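Local atomic coordinates of spectinomycin phosphotransferase (Legionella pneumophila serogroup 1, PDB entry 3I0O), a protein that probably transfers a phosphate group from a nucleotide to the antibiotic spectinomycin, in a cleft that also binds magnesium. Residues I51-G56 / F95-Y100; N107-N112 / I213-V218; E152-F157 / D288-G293. One frame throughout, in Å; residues are numbered along the deposited sequence.

Contact 1 of 3, residues I51-G56 / F95-Y100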
loop_
_atom_site.group_PDB
_atom_site.type_symbol
_atom_site.label_atom_id
_atom_site.label_comp_id
_atom_site.label_asym_id
_atom_site.label_seq_id
_atom_site.Cartn_x
_atom_site.Cartn_y
_atom_site.Cartn_z
ATOM N N ILE A 51 -3.781 12.727 12.661
ATOM C CA ILE A 51 -4.260 13.671 11.662
ATOM C C ILE A 51 -3.522 13.635 10.334
ATOM O O ILE A 51 -2.298 13.767 10.279
ATOM C CB ILE A 51 -4.166 15.101 12.192
ATOM C CG1 ILE A 51 -4.691 15.161 13.629
ATOM C CG2 ILE A 51 -4.924 16.047 11.273
ATOM C CD1 ILE A 51 -6.088 14.647 13.808
ATOM N N LYS A 52 -4.285 13.478 9.261
ATOM C CA LYS A 52 -3.723 13.439 7.925
ATOM C C LYS A 52 -4.131 14.675 7.144
ATOM O O LYS A 52 -5.309 15.021 7.084
ATOM C CB LYS A 52 -4.211 12.203 7.169
ATOM C CG LYS A 52 -3.581 10.890 7.584
ATOM C CD LYS A 52 -4.005 9.760 6.640
ATOM C CE LYS A 52 -3.318 8.440 6.991
ATOM N NZ LYS A 52 -3.645 7.342 6.041
ATOM N N LEU A 53 -3.155 15.352 6.551
ATOM C CA LEU A 53 -3.437 16.523 5.732
ATOM C C LEU A 53 -3.155 16.073 4.303
ATOM O O LEU A 53 -2.017 16.114 3.852
ATOM C CB LEU A 53 -2.519 17.681 6.111
ATOM C CG LEU A 53 -2.585 18.183 7.551
ATOM C CD1 LEU A 53 -1.644 19.363 7.691
ATOM C CD2 LEU A 53 -4.005 18.598 7.912
ATOM N N LYS A 54 -4.191 15.630 3.602
ATOM C CA LYS A 54 -4.035 15.137 2.236
ATOM C C LYS A 54 -4.182 16.199 1.145
ATOM O O LYS A 54 -4.752 17.275 1.375
ATOM C CB LYS A 54 -5.026 13.988 1.980
ATOM C CG LYS A 54 -4.709 12.707 2.751
ATOM C CD LYS A 54 -5.790 11.638 2.581
ATOM C CE LYS A 54 -5.443 10.341 3.331
ATOM N NZ LYS A 54 -6.598 9.383 3.428
ATOM N N TYR A 55 -3.644 15.879 -0.037
ATOM C CA TYR A 55 -3.688 16.749 -1.220
ATOM C C TYR A 55 -4.045 15.944 -2.474
ATOM O O TYR A 55 -3.798 16.398 -3.594
ATOM C CB TYR A 55 -2.336 17.436 -1.468
ATOM C CG TYR A 55 -1.830 18.303 -0.339
ATOM C CD1 TYR A 55 -1.217 17.738 0.779
ATOM C CD2 TYR A 55 -1.955 19.691 -0.391
ATOM C CE1 TYR A 55 -0.739 18.534 1.819
ATOM C CE2 TYR A 55 -1.480 20.499 0.645
ATOM C CZ TYR A 55 -0.874 19.914 1.748
ATOM O OH TYR A 55 -0.415 20.701 2.782
ATOM N N GLY A 56 -4.619 14.758 -2.285
ATOM C CA GLY A 56 -4.986 13.914 -3.413
ATOM C C GLY A 56 -6.330 14.242 -4.042
ATOM O O GLY A 56 -6.959 15.245 -3.697
ATOM N N PHE A 95 -5.743 22.302 1.150
ATOM C CA PHE A 95 -5.677 20.877 1.467
ATOM C C PHE A 95 -6.940 20.344 2.147
ATOM O O PHE A 95 -7.917 21.070 2.353
ATOM C CB PHE A 95 -4.452 20.571 2.342
ATOM C CG PHE A 95 -4.488 21.222 3.701
ATOM C CD1 PHE A 95 -5.504 20.931 4.608
ATOM C CD2 PHE A 95 -3.495 22.117 4.078
ATOM C CE1 PHE A 95 -5.529 21.520 5.868
ATOM C CE2 PHE A 95 -3.511 22.712 5.338
ATOM C CZ PHE A 95 -4.530 22.413 6.233
ATOM N N LYS A 96 -6.885 19.072 2.519
ATOM C CA LYS A 96 -8.006 18.382 3.145
ATOM C C LYS A 96 -7.562 17.793 4.487
ATOM O O LYS A 96 -6.452 17.282 4.600
ATOM C CB LYS A 96 -8.447 17.269 2.187
ATOM C CG LYS A 96 -9.789 16.633 2.438
ATOM C CD LYS A 96 -10.081 15.590 1.352
ATOM C CE LYS A 96 -10.089 16.217 -0.041
ATOM N NZ LYS A 96 -10.383 15.233 -1.122
ATOM N N ILE A 97 -8.410 17.882 5.508
ATOM C CA ILE A 97 -8.073 17.316 6.821
ATOM C C ILE A 97 -8.843 16.019 7.086
ATOM O O ILE A 97 -10.043 15.926 6.816
ATOM C CB ILE A 97 -8.410 18.275 7.995
ATOM C CG1 ILE A 97 -7.669 19.602 7.843
ATOM C CG2 ILE A 97 -8.014 17.627 9.314
ATOM C CD1 ILE A 97 -7.953 20.584 8.964
ATOM N N ILE A 98 -8.148 15.021 7.616
ATOM C CA ILE A 98 -8.776 13.753 7.949
ATOM C C ILE A 98 -8.205 13.287 9.277
ATOM O O ILE A 98 -7.028 12.943 9.379
ATOM C CB ILE A 98 -8.512 12.668 6.891
ATOM C CG1 ILE A 98 -8.889 13.186 5.502
ATOM C CG2 ILE A 98 -9.320 11.412 7.231
ATOM C CD1 ILE A 98 -8.808 12.132 4.417
ATOM N N ALA A 99 -9.048 13.281 10.296
ATOM C CA ALA A 99 -8.620 12.864 11.612
ATOM C C ALA A 99 -9.097 11.446 11.920
ATOM O O ALA A 99 -10.130 11.000 11.429
ATOM C CB ALA A 99 -9.157 13.834 12.639
ATOM N N TYR A 100 -8.325 10.731 12.720
ATOM C CA TYR A 100 -8.684 9.383 13.117
ATOM C C TYR A 100 -8.242 9.247 14.550
ATOM O O TYR A 100 -7.461 10.044 15.035
ATOM C CB TYR A 100 -7.908 8.313 12.338
ATOM C CG TYR A 100 -8.065 8.303 10.843
ATOM C CD1 TYR A 100 -7.303 9.148 10.034
ATOM C CD2 TYR A 100 -8.940 7.411 10.226
ATOM C CE1 TYR A 100 -7.404 9.096 8.653
ATOM C CE2 TYR A 100 -9.048 7.353 8.837
ATOM C CZ TYR A 100 -8.279 8.194 8.056
ATOM O OH TYR A 100 -8.375 8.129 6.683
#

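Contact 2 of 3, residues N107-N112 / I213-V218. With MG (magnesium ion), chain E; SMI (spectinomycin), chain C; ADP (adenosine-5'-diphosphate), chain B.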
loop_
_atom_site.group_PDB
_atom_site.type_symbol
_atom_site.label_atom_id
_atom_site.label_comp_id
_atom_site.label_asym_id
_atom_site.label_seq_id
_atom_site.Cartn_x
_atom_site.Cartn_y
_atom_site.Cartn_z
ATOM N N ASN A 107 3.180 -1.825 13.033
ATOM C CA ASN A 107 2.722 -2.463 11.811
ATOM C C ASN A 107 3.275 -3.888 11.710
ATOM O O ASN A 107 4.012 -4.338 12.584
ATOM C CB ASN A 107 3.114 -1.635 10.584
ATOM C CG ASN A 107 4.609 -1.532 10.395
ATOM O OD1 ASN A 107 5.346 -2.502 10.595
ATOM N ND2 ASN A 107 5.069 -0.355 9.982
ATOM N N GLY A 108 2.916 -4.596 10.645
ATOM C CA GLY A 108 3.369 -5.966 10.479
ATOM C C GLY A 108 4.845 -6.186 10.187
ATOM O O GLY A 108 5.326 -7.314 10.292
ATOM N N PHE A 109 5.564 -5.138 9.795
ATOM C CA PHE A 109 6.999 -5.259 9.516
ATOM C C PHE A 109 7.763 -5.466 10.837
ATOM O O PHE A 109 8.891 -5.965 10.852
ATOM C CB PHE A 109 7.529 -3.978 8.842
ATOM C CG PHE A 109 7.070 -3.783 7.419
ATOM C CD1 PHE A 109 6.940 -2.499 6.894
ATOM C CD2 PHE A 109 6.791 -4.879 6.592
ATOM C CE1 PHE A 109 6.541 -2.302 5.578
ATOM C CE2 PHE A 109 6.390 -4.691 5.274
ATOM C CZ PHE A 109 6.266 -3.398 4.762
ATOM N N THR A 110 7.123 -5.084 11.939
ATOM C CA THR A 110 7.705 -5.154 13.274
ATOM C C THR A 110 7.033 -6.140 14.221
ATOM O O THR A 110 7.668 -6.656 15.132
ATOM C CB THR A 110 7.676 -3.752 13.915
ATOM O OG1 THR A 110 8.847 -3.035 13.512
ATOM C CG2 THR A 110 7.592 -3.829 15.437
ATOM N N GLN A 111 5.747 -6.388 14.008
ATOM C CA GLN A 111 4.992 -7.293 14.857
ATOM C C GLN A 111 4.406 -8.447 14.063
ATOM O O GLN A 111 3.657 -8.230 13.111
ATOM C CB GLN A 111 3.849 -6.535 15.535
ATOM C CG GLN A 111 3.097 -7.360 16.557
ATOM C CD GLN A 111 3.888 -7.538 17.832
ATOM O OE1 GLN A 111 3.496 -8.292 18.717
ATOM N NE2 GLN A 111 5.009 -6.831 17.939
ATOM N N ASN A 112 4.741 -9.674 14.451
ATOM C CA ASN A 112 4.203 -10.838 13.759
ATOM C C ASN A 112 2.770 -11.074 14.211
ATOM O O ASN A 112 2.389 -10.721 15.331
ATOM C CB ASN A 112 5.017 -12.107 14.050
ATOM C CG ASN A 112 6.350 -12.138 13.324
ATOM O OD1 ASN A 112 6.443 -11.762 12.155
ATOM N ND2 ASN A 112 7.387 -12.614 14.010
ATOM N N ILE A 213 -2.269 -4.628 0.409
ATOM C CA ILE A 213 -2.313 -5.136 1.765
ATOM C C ILE A 213 -1.180 -6.079 2.183
ATOM O O ILE A 213 -1.358 -7.290 2.293
ATOM C CB ILE A 213 -3.680 -5.812 2.076
ATOM C CG1 ILE A 213 -3.706 -6.230 3.544
ATOM C CG2 ILE A 213 -3.919 -7.008 1.155
ATOM C CD1 ILE A 213 -5.020 -6.775 3.990
ATOM N N HIS A 214 -0.008 -5.496 2.410
ATOM C CA HIS A 214 1.144 -6.246 2.877
ATOM C C HIS A 214 1.232 -5.937 4.371
ATOM O O HIS A 214 0.390 -5.210 4.903
ATOM C CB HIS A 214 2.406 -5.798 2.141
ATOM C CG HIS A 214 2.609 -4.314 2.119
ATOM N ND1 HIS A 214 3.095 -3.608 3.201
ATOM C CD2 HIS A 214 2.411 -3.403 1.135
ATOM C CE1 HIS A 214 3.189 -2.330 2.884
ATOM N NE2 HIS A 214 2.781 -2.177 1.635
ATOM N N ALA A 215 2.246 -6.464 5.042
ATOM C CA ALA A 215 2.404 -6.255 6.480
ATOM C C ALA A 215 2.529 -4.793 6.934
ATOM O O ALA A 215 2.155 -4.455 8.057
ATOM C CB ALA A 215 3.601 -7.067 6.987
ATOM N N GLY A 216 3.063 -3.928 6.081
ATOM C CA GLY A 216 3.204 -2.541 6.469
ATOM C C GLY A 216 1.860 -1.847 6.569
ATOM O O GLY A 216 1.734 -0.801 7.209
ATOM N N ASN A 217 0.846 -2.423 5.939
ATOM C CA ASN A 217 -0.474 -1.826 5.975
ATOM C C ASN A 217 -1.419 -2.547 6.908
ATOM O O ASN A 217 -2.633 -2.546 6.719
ATOM C CB ASN A 217 -1.049 -1.719 4.564
ATOM C CG ASN A 217 -0.386 -0.611 3.763
ATOM O OD1 ASN A 217 -0.083 0.450 4.312
ATOM N ND2 ASN A 217 -0.164 -0.839 2.469
ATOM N N VAL A 218 -0.837 -3.171 7.922
ATOM C CA VAL A 218 -1.600 -3.854 8.955
ATOM C C VAL A 218 -1.025 -3.441 10.303
ATOM O O VAL A 218 0.182 -3.547 10.538
ATOM C CB VAL A 218 -1.528 -5.391 8.849
ATOM C CG1 VAL A 218 -2.242 -6.017 10.040
ATOM C CG2 VAL A 218 -2.173 -5.860 7.548
HETATM MG MG MG E . 1.255 2.248 3.960
HETATM O O1 SMI C . 6.531 -0.646 1.262
HETATM C C2 SMI C . 7.869 -0.917 1.756
HETATM C C2M SMI C . 8.199 0.090 2.852
HETATM C C3 SMI C . 8.912 -0.823 0.581
HETATM C C4 SMI C . 8.471 -1.840 -0.441
HETATM C C5 SMI C . 7.118 -1.337 -0.900
HETATM O O5 SMI C . 6.685 -2.257 -1.907
HETATM C C6 SMI C . 6.123 -1.562 0.206
HETATM O O1B SMI C . 7.134 -0.028 -1.456
HETATM O O2B SMI C . 4.816 -1.026 -0.079
HETATM C C7 SMI C . 5.837 0.306 -1.886
HETATM C C8 SMI C . 5.877 1.701 -2.536
HETATM N N8 SMI C . 6.837 1.612 -3.659
HETATM C C8M SMI C . 6.967 2.901 -4.346
HETATM C C9 SMI C . 4.437 2.038 -3.044
HETATM O O9 SMI C . 4.028 1.048 -4.003
HETATM C C10 SMI C . 3.437 2.031 -1.845
HETATM N N10 SMI C . 2.148 2.282 -2.247
HETATM C C1M SMI C . 1.983 3.595 -2.887
HETATM C C11 SMI C . 3.471 0.657 -1.179
HETATM O O11 SMI C . 2.585 0.675 -0.084
HETATM C C12 SMI C . 4.863 0.298 -0.692
HETATM O O4A SMI C . 9.325 -1.950 -1.586
HETATM O O4B SMI C . 8.620 -2.969 0.327
HETATM P PB ADP B . 1.033 5.876 3.609
HETATM O O1B ADP B . 0.158 5.531 2.466
HETATM O O2B ADP B . 1.794 7.146 3.590
HETATM O O3B ADP B . 2.079 4.661 3.834
HETATM P PA ADP B . -0.455 4.551 5.700
HETATM O O1A ADP B . -1.922 4.713 5.789
HETATM O O2A ADP B . 0.097 3.323 5.088
HETATM O O3A ADP B . 0.141 5.867 4.958
HETATM O "O5'" ADP B . 0.168 4.699 7.184
HETATM C "C5'" ADP B . 1.598 4.694 7.387
HETATM C "C4'" ADP B . 1.953 4.565 8.876
HETATM O "O4'" ADP B . 1.298 5.579 9.657
HETATM C "C3'" ADP B . 1.510 3.248 9.534
HETATM O "O3'" ADP B . 2.591 2.302 9.491
HETATM C "C2'" ADP B . 1.288 3.689 10.989
HETATM O "O2'" ADP B . 2.549 3.673 11.690
HETATM C "C1'" ADP B . 0.778 5.142 10.925
HETATM N N9 ADP B . -0.704 5.283 11.113
HETATM C C8 ADP B . -1.703 5.229 10.165
HETATM N N7 ADP B . -2.903 5.383 10.644
HETATM C C5 ADP B . -2.702 5.554 12.008
HETATM C C6 ADP B . -3.598 5.771 13.122
HETATM N N6 ADP B . -4.917 5.849 12.982
HETATM N N1 ADP B . -3.051 5.900 14.370
HETATM C C2 ADP B . -1.712 5.821 14.515
HETATM N N3 ADP B . -0.787 5.623 13.560
HETATM C C4 ADP B . -1.360 5.496 12.313
HETATM O O HOH W 1 2.163 1.539 5.360
#

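Contact 3 of 3, residues E152-F157 / D288-G293. With SMI (spectinomycin), chain C.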
loop_
_atom_site.group_PDB
_atom_site.type_symbol
_atom_site.label_atom_id
_atom_site.label_comp_id
_atom_site.label_asym_id
_atom_site.label_seq_id
_atom_site.Cartn_x
_atom_site.Cartn_y
_atom_site.Cartn_z
ATOM N N GLU A 152 6.743 -0.771 -19.544
ATOM C CA GLU A 152 7.367 0.104 -20.529
ATOM C C GLU A 152 8.408 1.006 -19.879
ATOM O O GLU A 152 9.507 1.200 -20.412
ATOM C CB GLU A 152 6.307 0.965 -21.210
ATOM C CG GLU A 152 5.470 0.223 -22.232
ATOM C CD GLU A 152 4.247 1.019 -22.686
ATOM O OE1 GLU A 152 4.377 2.247 -22.905
ATOM O OE2 GLU A 152 3.160 0.409 -22.834
ATOM N N ILE A 153 8.056 1.570 -18.730
ATOM C CA ILE A 153 8.971 2.440 -18.009
ATOM C C ILE A 153 10.255 1.700 -17.617
ATOM O O ILE A 153 11.356 2.224 -17.791
ATOM C CB ILE A 153 8.281 3.037 -16.754
ATOM C CG1 ILE A 153 7.245 4.077 -17.193
ATOM C CG2 ILE A 153 9.305 3.679 -15.832
ATOM C CD1 ILE A 153 6.368 4.609 -16.078
ATOM N N VAL A 154 10.125 0.481 -17.104
ATOM C CA VAL A 154 11.308 -0.283 -16.712
ATOM C C VAL A 154 12.155 -0.580 -17.948
ATOM O O VAL A 154 13.386 -0.556 -17.889
ATOM C CB VAL A 154 10.922 -1.606 -16.013
ATOM C CG1 VAL A 154 12.168 -2.425 -15.703
ATOM C CG2 VAL A 154 10.168 -1.298 -14.721
ATOM N N ARG A 155 11.493 -0.855 -19.071
ATOM C CA ARG A 155 12.208 -1.123 -20.312
ATOM C C ARG A 155 12.940 0.138 -20.766
ATOM O O ARG A 155 14.056 0.063 -21.286
ATOM C CB ARG A 155 11.243 -1.612 -21.395
ATOM C CG ARG A 155 11.017 -3.101 -21.321
ATOM C CD ARG A 155 9.938 -3.561 -22.258
ATOM N NE ARG A 155 9.831 -5.011 -22.250
ATOM C CZ ARG A 155 8.680 -5.669 -22.212
ATOM N NH1 ARG A 155 7.531 -4.997 -22.175
ATOM N NH2 ARG A 155 8.677 -7.000 -22.215
ATOM N N SER A 156 12.330 1.298 -20.543
ATOM C CA SER A 156 12.971 2.545 -20.931
ATOM C C SER A 156 14.243 2.731 -20.105
ATOM O O SER A 156 15.030 3.636 -20.369
ATOM C CB SER A 156 12.034 3.739 -20.710
ATOM O OG SER A 156 12.123 4.243 -19.387
ATOM N N PHE A 157 14.436 1.878 -19.102
ATOM C CA PHE A 157 15.625 1.954 -18.258
ATOM C C PHE A 157 16.760 1.156 -18.890
ATOM O O PHE A 157 17.925 1.553 -18.817
ATOM C CB PHE A 157 15.375 1.365 -16.857
ATOM C CG PHE A 157 14.428 2.161 -15.993
ATOM C CD1 PHE A 157 14.234 3.527 -16.193
ATOM C CD2 PHE A 157 13.776 1.543 -14.923
ATOM C CE1 PHE A 157 13.405 4.267 -15.340
ATOM C CE2 PHE A 157 12.948 2.275 -14.065
ATOM C CZ PHE A 157 12.765 3.637 -14.273
ATOM N N ASP A 288 7.511 -1.315 -8.578
ATOM C CA ASP A 288 8.479 -0.755 -7.652
ATOM C C ASP A 288 9.779 -0.439 -8.368
ATOM O O ASP A 288 10.373 0.611 -8.136
ATOM C CB ASP A 288 8.726 -1.693 -6.471
ATOM C CG ASP A 288 7.705 -1.503 -5.352
ATOM O OD1 ASP A 288 6.890 -0.551 -5.424
ATOM O OD2 ASP A 288 7.723 -2.303 -4.393
ATOM N N ILE A 289 10.216 -1.329 -9.255
ATOM C CA ILE A 289 11.454 -1.084 -9.999
ATOM C C ILE A 289 11.305 0.221 -10.790
ATOM O O ILE A 289 12.215 1.048 -10.807
ATOM C CB ILE A 289 11.775 -2.252 -10.977
ATOM C CG1 ILE A 289 12.217 -3.481 -10.194
ATOM C CG2 ILE A 289 12.884 -1.855 -11.935
ATOM C CD1 ILE A 289 12.240 -4.744 -11.020
ATOM N N ALA A 290 10.146 0.399 -11.422
ATOM C CA ALA A 290 9.846 1.594 -12.206
ATOM C C ALA A 290 9.784 2.878 -11.364
ATOM O O ALA A 290 10.292 3.921 -11.775
ATOM C CB ALA A 290 8.521 1.400 -12.952
ATOM N N VAL A 291 9.158 2.817 -10.194
ATOM C CA VAL A 291 9.079 4.004 -9.354
ATOM C C VAL A 291 10.440 4.349 -8.743
ATOM O O VAL A 291 10.850 5.505 -8.758
ATOM C CB VAL A 291 8.034 3.832 -8.227
ATOM C CG1 VAL A 291 8.164 4.974 -7.215
ATOM C CG2 VAL A 291 6.621 3.811 -8.829
ATOM N N TYR A 292 11.136 3.352 -8.204
ATOM C CA TYR A 292 12.451 3.590 -7.615
ATOM C C TYR A 292 13.443 3.958 -8.709
ATOM O O TYR A 292 14.292 4.827 -8.524
ATOM C CB TYR A 292 12.925 2.349 -6.866
ATOM C CG TYR A 292 12.072 2.032 -5.661
ATOM C CD1 TYR A 292 11.881 0.717 -5.243
ATOM C CD2 TYR A 292 11.426 3.050 -4.957
ATOM C CE1 TYR A 292 11.064 0.418 -4.166
ATOM C CE2 TYR A 292 10.608 2.768 -3.872
ATOM C CZ TYR A 292 10.430 1.446 -3.487
ATOM O OH TYR A 292 9.609 1.158 -2.432
ATOM N N GLY A 293 13.313 3.302 -9.857
ATOM C CA GLY A 293 14.199 3.577 -10.972
ATOM C C GLY A 293 14.139 5.021 -11.451
ATOM O O GLY A 293 15.178 5.644 -11.664
HETATM O O1 SMI C . 6.531 -0.646 1.262
HETATM C C2 SMI C . 7.869 -0.917 1.756
HETATM C C2M SMI C . 8.199 0.090 2.852
HETATM C C3 SMI C . 8.912 -0.823 0.581
HETATM C C4 SMI C . 8.471 -1.840 -0.441
HETATM C C5 SMI C . 7.118 -1.337 -0.900
HETATM O O5 SMI C . 6.685 -2.257 -1.907
HETATM C C6 SMI C . 6.123 -1.562 0.206
HETATM O O1B SMI C . 7.134 -0.028 -1.456
HETATM O O2B SMI C . 4.816 -1.026 -0.079
HETATM C C7 SMI C . 5.837 0.306 -1.886
HETATM C C8 SMI C . 5.877 1.701 -2.536
HETATM N N8 SMI C . 6.837 1.612 -3.659
HETATM C C8M SMI C . 6.967 2.901 -4.346
HETATM C C9 SMI C . 4.437 2.038 -3.044
HETATM O O9 SMI C . 4.028 1.048 -4.003
HETATM C C10 SMI C . 3.437 2.031 -1.845
HETATM N N10 SMI C . 2.148 2.282 -2.247
HETATM C C1M SMI C . 1.983 3.595 -2.887
HETATM C C11 SMI C . 3.471 0.657 -1.179
HETATM O O11 SMI C . 2.585 0.675 -0.084
HETATM C C12 SMI C . 4.863 0.298 -0.692
HETATM O O4A SMI C . 9.325 -1.950 -1.586
HETATM O O4B SMI C . 8.620 -2.969 0.327
#

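Contact 1 of 3, residues I51-G56 / F95-Y100
Lys-52 and Ile-98 pair across two neighbouring antiparallel strands, 48-54 and 96-101, of the five-stranded sheet of the N-terminal lobe in this kinase-like fold. Each accepts the other's backbone N-H, Lys-52 N reaching Ile-98 O at 2.8 Å; Lys-54 and Lys-96 form a second such hydrogen-bonded pair.

The side chain of Lys-52 leaves the sheet on the face it shares with Ile-98. Its CB lies 3.7 Å from Ile-98 O. The chain then runs out extended, its last three torsions all near 180°, and CD passes Tyr-100 CE1 at 4.0 Å. Beyond the two strands, NZ at the tip meets the nucleotide in a salt bridge to ADP O1A on the alpha phosphate, the role of the strand lysine in protein kinases; a long, straight side chain suits a residue that must bridge from sheet to nucleotide. Lys-54 follows on the same face, its CD packed 3.6 Å from Ile-98 CD1, so that the aliphatic part of a charged residue covers a branched apolar one.

On the reverse face Ile-51, Leu-53, Ile-97 and Ala-99 give a wholly apolar surface, which helix 8-19 covers in part. Leu-53 CD2 and Ile-97 CG1, 3.8 Å apart, lie side by side here.

Beyond the strand ends Phe-95 and Tyr-55 form an offset edge-to-face pair, the Phe-95 edge toward the Tyr-55 face, while Phe-95 CB sits over that face, 3.4 Å from Tyr-55 CE2.

Contact 2 of 3, residues N107-N112 / I213-V218
Gly-108 meets Ala-215 through the backbone: Gly-108 N donates to Ala-215 O at 2.7 Å, arriving above the carbonyl plane, while Val-218 N approaches the same oxygen from the opposite face. Glycine suits this place because a CB would run into Ala-215 O. Residues 213-218 probably belong to the catalytic loop of kinase-like phosphotransferases, which runs into strand 218-220; Asp-212, just before them, is hydrogen-bonded to spectinomycin. In the facing loop Asn-107 makes an Asx turn: with CG between backbone N and carbonyl carbon (chi1 64°), OD1 accepts from Phe-109 N at 2.8 Å.

The apolar part is a CH-pi contact. Gly-216 CA stands over one face of the Phe-109 ring, 3.6 Å from its centroid, an approach that a residue without a side chain permits. Ala-215 CB adds its methyl beside Phe-109 CD2. The Phe-109 and His-214 rings meet rim to rim, their planes only 8° apart.

Polar and metal contacts lie on the ligand side. His-214 ND1 accepts from Gly-216 N at 2.9 Å. His-214 NE2 makes a weak but almost straight bond (3.3 Å) to spectinomycin O11, with spectinomycin O2B 2.9 Å from NE2. Asn-217 OD1 coordinates magnesium at 2.3 Å, a site completed by Asp-230, ADP and a water that donates to Gly-216 O.

Residues 213-218 thus serve antibiotic and metal together: Phe-109 and Gly-108 N brace their backbone, His-214 is turned toward spectinomycin and Asn-217 toward magnesium.

Contact 3 of 3, residues E152-F157 / D288-G293
The Phe-157 ring is pushed rim-first against helix 274-298. Ala-290 O lies in the ring plane at its edge, 3.5 Å from Phe-157 CZ, and Ile-289 O is also near that plane, close to CE2. Over the centre of one face sits a carbonyl oxygen of the ring's own helix, Ile-153 O. The rim of a phenyl group carries partial positive charge, so two carbonyl oxygens at the edge probably suit it well. Phe-157 CZ also comes 3.4 Å from Gly-293 C; the lack of a side chain on Gly-293 lets so large a ring reach the helix backbone. Phe-157 CG is anti to its carbonyl carbon (chi1 -68°), which carries the ring across to the other helix.

On the far side of helix 274-298 a second ring, Tyr-292, has spectinomycin O4A at its edge, in plane, and its OH accepts from spectinomycin N8. The carboxylate of Asp-288 divides its work: OD1 accepts from spectinomycin N8 at 2.8 Å and OD2 from spectinomycin O5 at 2.7 Å. A carboxylate suits a methylamino group that is probably protonated, and would help to stabilise that charge.

The rest of the helix interface is small and aliphatic. Val-154 CG2 rests 3.6 Å from Ala-290 CB, and both methyls of Val-154 touch Ile-289 CG2. Ile-153 CG2 approaches Ala-290 CB at 3.8 Å. With alanine and glycine on one helix, the axes of 152-157 and 288-293 approach to 8.7 Å and cross at 55°.

This is helix packing in the largely helical C-terminal part of the kinase-like fold. Helix 182-198 packs beside the crossing, Ile-185 and Val-189 against Val-154 and Leu-188 against Ile-289, while helix 306-315 packs on Ile-289 and Tyr-292.

Contacts 1 and 2 lie at the nucleotide, metal and antibiotic sites, and contact 3 packs behind the helix that reaches the drug. Contact 1 holds the alpha phosphate of ADP through Lys-52, whose side chain lies about 7 Å from the magnesium ion. Contact 2 touches both the metal beside ADP and spectinomycin; contact 3 reaches another part of the drug, through Asp-288 and Tyr-292. Centres of contacts 1 and 2 are 22 Å apart, those of 2 and 3 are 26 Å apart, and in each pair the nearest atoms are about 8 Å apart, so the ligands connect them. In sequence, contact 1 closes before the others open, whereas the segments of contacts 2 and 3 alternate.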